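Local coordinates for ABC transporter substrate-binding protein-branched chain amino acid transport (Streptococcus pneumoniae, PDB 4GNR) that probably captures branched-chain amino acids outside the cell for an ABC importer, and here holds isoleucine between its two lobes, at residues T67-L70 and V71-K75; K211-N214 and Q215-M219. One frame throughout, in Å; residues are numbered along the deposited sequence.

Contact 1 (T67-L70 and V71-K75); sequences TTNL and VTQSK
Thr68 and Thr72 meet in the last part of helix 60-72, and the carbonyl oxygen of Thr68 is gripped twice by the later residue. Thr72 N donates to Thr68 O at 2.9 Å, and the Thr72 hydroxyl donates to the same oxygen, OG1 to O 2.7 Å. The two donors arrive from opposite faces of the carbonyl plane, the hydroxyl standing 43° out of it. Thr72 OG1 lies between its own backbone N and carbonyl carbon (chi1 68°), which swings it back over the preceding turn.

Among the backbone bonds, Val71 N to Thr67 O (3.0 Å) is a regular helical link. Asn69 O is shared: Gln73 N reaches it at 2.8 Å and Ser74 N at 3.0 Å, so the bonding passes from an i to i+4 step to an i to i+5 step. A backbone bond between Leu70 and Val76 follows, and Lys75 has positive phi.

Outside the turn, in one of the two conformers of Asn69, a water may bridge Asn69 OD1 and Gln73 NE2. Lys75 curls back, NZ to Thr72 O 2.7 Å.

On the inner side, Leu70 rests on Val52 and Val71 on Val100. The chemistry implies a last turn whose backbone bonds are supplemented by the Thr72 hydroxyl and the Lys75 ammonium, while Leu70 and Val71 face the domain.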
loop_
_atom_site.group_PDB
_atom_site.type_symbol
_atom_site.label_atom_id
_atom_site.label_comp_id
_atom_site.label_asym_id
_atom_site.label_seq_id
_atom_site.Cartn_x
_atom_site.Cartn_y
_atom_site.Cartn_z
ATOM N N THR A 67 13.281 1.040 -14.174
ATOM C CA THR A 67 13.738 -0.315 -13.838
ATOM C C THR A 67 14.880 -0.739 -14.767
ATOM O O THR A 67 15.925 -1.219 -14.301
ATOM C CB THR A 67 12.603 -1.319 -13.873
ATOM O OG1 THR A 67 11.572 -0.906 -12.980
ATOM C CG2 THR A 67 13.079 -2.702 -13.395
ATOM N N THR A 68 14.693 -0.557 -16.072
ATOM C CA THR A 68 15.749 -0.905 -17.027
ATOM C C THR A 68 17.053 -0.193 -16.673
ATOM O O THR A 68 18.129 -0.795 -16.648
ATOM C CB THR A 68 15.299 -0.638 -18.476
ATOM O OG1 THR A 68 14.287 -1.591 -18.811
ATOM C CG2 THR A 68 16.497 -0.773 -19.461
ATOM N N ASN A 69 16.970 1.098 -16.429
ATOM C CA ASN A 69 18.177 1.835 -16.117
ATOM C C ASN A 69 18.811 1.337 -14.808
ATOM O O ASN A 69 20.021 1.111 -14.764
ATOM C CB ASN A 69 17.888 3.331 -16.173
ATOM C CG ASN A 69 17.405 3.793 -17.568
ATOM O OD1 ASN A 69 17.519 3.089 -18.583
ATOM N ND2 ASN A 69 16.877 5.009 -17.601
ATOM N N LEU A 70 17.997 1.094 -13.768
ATOM C CA LEU A 70 18.531 0.594 -12.502
ATOM C C LEU A 70 19.294 -0.724 -12.669
ATOM O O LEU A 70 20.363 -0.914 -12.080
ATOM C CB LEU A 70 17.420 0.372 -11.463
ATOM C CG LEU A 70 16.865 1.618 -10.780
ATOM C CD1 LEU A 70 15.641 1.274 -9.940
ATOM C CD2 LEU A 70 17.943 2.288 -9.915
ATOM N N VAL A 71 18.725 -1.650 -13.433
ATOM C CA VAL A 71 19.316 -2.978 -13.526
ATOM C C VAL A 71 20.416 -3.127 -14.553
ATOM O O VAL A 71 21.243 -4.019 -14.426
ATOM C CB VAL A 71 18.223 -4.088 -13.690
ATOM C CG1 VAL A 71 17.210 -4.008 -12.533
ATOM C CG2 VAL A 71 17.518 -4.052 -15.029
ATOM N N THR A 72 20.436 -2.274 -15.574
ATOM C CA THR A 72 21.446 -2.382 -16.632
ATOM C C THR A 72 22.505 -1.280 -16.637
ATOM O O THR A 72 23.572 -1.494 -17.149
ATOM C CB THR A 72 20.820 -2.380 -18.050
ATOM O OG1 THR A 72 20.263 -1.096 -18.343
ATOM C CG2 THR A 72 19.821 -3.489 -18.236
ATOM N N GLN A 73 22.184 -0.085 -16.174
ATOM C CA GLN A 73 23.137 1.048 -16.174
ATOM C C GLN A 73 23.752 1.173 -14.791
ATOM O O GLN A 73 24.955 1.145 -14.606
ATOM C CB GLN A 73 22.435 2.347 -16.591
ATOM C CG GLN A 73 21.867 2.320 -17.992
ATOM C CD GLN A 73 22.939 2.398 -19.058
ATOM O OE1 GLN A 73 24.090 2.771 -18.807
ATOM N NE2 GLN A 73 22.536 2.123 -20.292
ATOM N N SER A 74 22.886 1.280 -13.801
ATOM C CA SER A 74 23.317 1.352 -12.409
ATOM C C SER A 74 23.782 -0.032 -11.901
ATOM O O SER A 74 24.495 -0.147 -10.934
ATOM C CB SER A 74 22.191 1.848 -11.513
ATOM O OG SER A 74 21.758 3.159 -11.867
ATOM N N LYS A 75 23.291 -1.066 -12.534
ATOM C CA LYS A 75 23.649 -2.435 -12.210
ATOM C C LYS A 75 23.379 -2.801 -10.732
ATOM O O LYS A 75 24.178 -3.433 -10.030
ATOM C CB LYS A 75 25.045 -2.744 -12.701
ATOM C CG LYS A 75 25.084 -2.676 -14.224
ATOM C CD LYS A 75 26.429 -3.093 -14.696
ATOM C CE LYS A 75 26.540 -3.191 -16.193
ATOM N NZ LYS A 75 26.247 -1.973 -16.985
HETATM O O HOH W 1 19.291 2.297 -20.546
#

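Contact 2 (K211-N214 and Q215-M219)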
loop_
_atom_site.group_PDB
_atom_site.type_symbol
_atom_site.label_atom_id
_atom_site.label_comp_id
_atom_site.label_asym_id
_atom_site.label_seq_id
_atom_site.Cartn_x
_atom_site.Cartn_y
_atom_site.Cartn_z
ATOM N N LYS A 211 -11.129 13.866 -1.864
ATOM C CA LYS A 211 -12.056 14.867 -2.452
ATOM C C LYS A 211 -13.511 14.377 -2.371
ATOM O O LYS A 211 -14.426 15.161 -2.145
ATOM C CB LYS A 211 -11.649 15.192 -3.883
ATOM C CG LYS A 211 -10.318 15.923 -3.988
ATOM C CD LYS A 211 -9.948 16.222 -5.433
ATOM C CE LYS A 211 -8.569 16.862 -5.606
ATOM N NZ LYS A 211 -7.464 15.911 -5.263
ATOM N N ILE A 212 -13.732 13.082 -2.581
ATOM C CA ILE A 212 -15.074 12.487 -2.469
ATOM C C ILE A 212 -15.603 12.675 -1.036
ATOM O O ILE A 212 -16.750 13.079 -0.842
ATOM C CB ILE A 212 -15.063 11.018 -2.892
ATOM C CG1 ILE A 212 -14.877 10.918 -4.416
ATOM C CG2 ILE A 212 -16.335 10.312 -2.418
ATOM C CD1 ILE A 212 -14.502 9.543 -4.894
ATOM N N VAL A 213 -14.774 12.367 -0.043
ATOM C CA VAL A 213 -15.179 12.552 1.355
ATOM C C VAL A 213 -15.522 14.030 1.613
ATOM O O VAL A 213 -16.536 14.363 2.213
ATOM C CB VAL A 213 -14.067 12.079 2.302
ATOM C CG1 VAL A 213 -14.368 12.522 3.728
ATOM C CG2 VAL A 213 -13.948 10.553 2.202
ATOM N N ASN A 214 -14.653 14.888 1.105
ATOM C CA ASN A 214 -14.808 16.322 1.249
ATOM C C ASN A 214 -16.151 16.833 0.733
ATOM O O ASN A 214 -16.860 17.619 1.377
ATOM C CB ASN A 214 -13.717 17.012 0.454
ATOM C CG ASN A 214 -13.807 18.489 0.581
ATOM O OD1 ASN A 214 -14.382 19.131 -0.279
ATOM N ND2 ASN A 214 -13.417 19.019 1.728
ATOM N N GLN A 215 -16.449 16.423 -0.488
ATOM C CA GLN A 215 -17.689 16.816 -1.157
ATOM C C GLN A 215 -18.936 16.133 -0.592
ATOM O O GLN A 215 -20.010 16.750 -0.505
ATOM C CB GLN A 215 -17.554 16.626 -2.657
ATOM C CG GLN A 215 -16.538 17.606 -3.247
ATOM C CD GLN A 215 -16.217 17.393 -4.712
ATOM O OE1 GLN A 215 -17.098 17.129 -5.525
ATOM N NE2 GLN A 215 -14.930 17.560 -5.062
ATOM N N ALA A 216 -18.812 14.873 -0.207
ATOM C CA ALA A 216 -19.947 14.135 0.360
ATOM C C ALA A 216 -20.376 14.773 1.669
ATOM O O ALA A 216 -21.552 15.104 1.870
ATOM C CB ALA A 216 -19.594 12.651 0.557
ATOM N N ARG A 217 -19.417 14.945 2.558
ATOM C CA ARG A 217 -19.697 15.550 3.861
ATOM C C ARG A 217 -20.193 16.985 3.666
ATOM O O ARG A 217 -21.109 17.441 4.356
ATOM C CB ARG A 217 -18.427 15.468 4.696
ATOM C CG ARG A 217 -17.942 14.031 4.966
ATOM C CD ARG A 217 -18.702 13.393 6.101
ATOM N NE ARG A 217 -18.239 12.014 6.399
ATOM C CZ ARG A 217 -18.818 10.869 6.013
ATOM N NH1 ARG A 217 -19.900 10.865 5.257
ATOM N NH2 ARG A 217 -18.323 9.718 6.430
ATOM N N GLY A 218 -19.610 17.690 2.696
ATOM C CA GLY A 218 -20.015 19.074 2.416
ATOM C C GLY A 218 -21.482 19.185 2.024
ATOM O O GLY A 218 -22.145 20.178 2.328
ATOM N N MET A 219 -21.997 18.191 1.319
ATOM C CA MET A 219 -23.401 18.231 0.935
ATOM C C MET A 219 -24.323 17.498 1.917
ATOM O O MET A 219 -25.493 17.245 1.620
ATOM C CB MET A 219 -23.664 17.826 -0.501
ATOM C CG MET A 219 -23.423 16.394 -0.762
ATOM S SD MET A 219 -23.963 15.885 -2.429
ATOM C CE MET A 219 -22.833 16.824 -3.434
#
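Four successive i to i+4 bonds join 211-214 to 215-219 as one helical stretch, from Gln215 N to Lys211 O (2.9 Å, 163° at the hydrogen) to Gly218 N to Asn214 O (3.1 Å), the last being less straight (142°). Met219, the first residue to leave helical angles, still sends its N to Gln215 O at 3.1 Å.

Across the contact the side chains meet mainly through carbon. Arg217 CG lies over the preceding turn, 3.1 Å from Val213 O and 4.1 Å from Val213 CG1. With CG anti to the carbonyl carbon (chi1 -61°) and a bend at chi2, the arginine's first methylenes pass across the valine, while its guanidinium goes on to the carbonyls of Ile221, Lys223 and Ser246. Ala216 CB sits 3.2 Å from Ile212 O, a small methyl against the carbonyl of the previous turn.

Gln215 passes the carbonyl of Lys211, its CG 3.4 Å from Lys211 O, and beyond CG its chain is extended. Its amide is held elsewhere, by Thr183 O, Phe185 N and Gln186. Asn214 is modelled in two conformers, and in one of them its ND2 donates to Ala240 O, so that this bond is less certain than those of the glutamine.

Helix 206-218 is the connection of a beta-alpha-beta unit between strands 199-201 and 225-227. Val213, Ala216 and Arg217 lie on Ile225 of the second strand, and Val213 and Arg217 also reach Ile248 in strand 248-252. Ala216 and Gln215 touch Leu189 of helix 186-193, so the end of the helix packs on the sheet and beside that neighbouring helix.

How the contacts relate
Contacts 1 and 2 both describe the C-terminal end of a helix, in separate lobes of a periplasmic-binding-protein fold. Their centres are about 43 Å apart and their nearest atoms about 27 Å, on opposite sides of the chain's centre, so neither touches the other. Residues 67-75 belong with the five-stranded parallel sheet, residues 211-219 with the seven-stranded mixed sheet. Isoleucine is bound by other residues, among them Thr84, Ser85 and Ser106 following strands of the first sheet and Tyr205 and Asp229 following strands of the second. Neither contact includes a pocket residue, although Tyr205 immediately precedes the helix that carries contact 2.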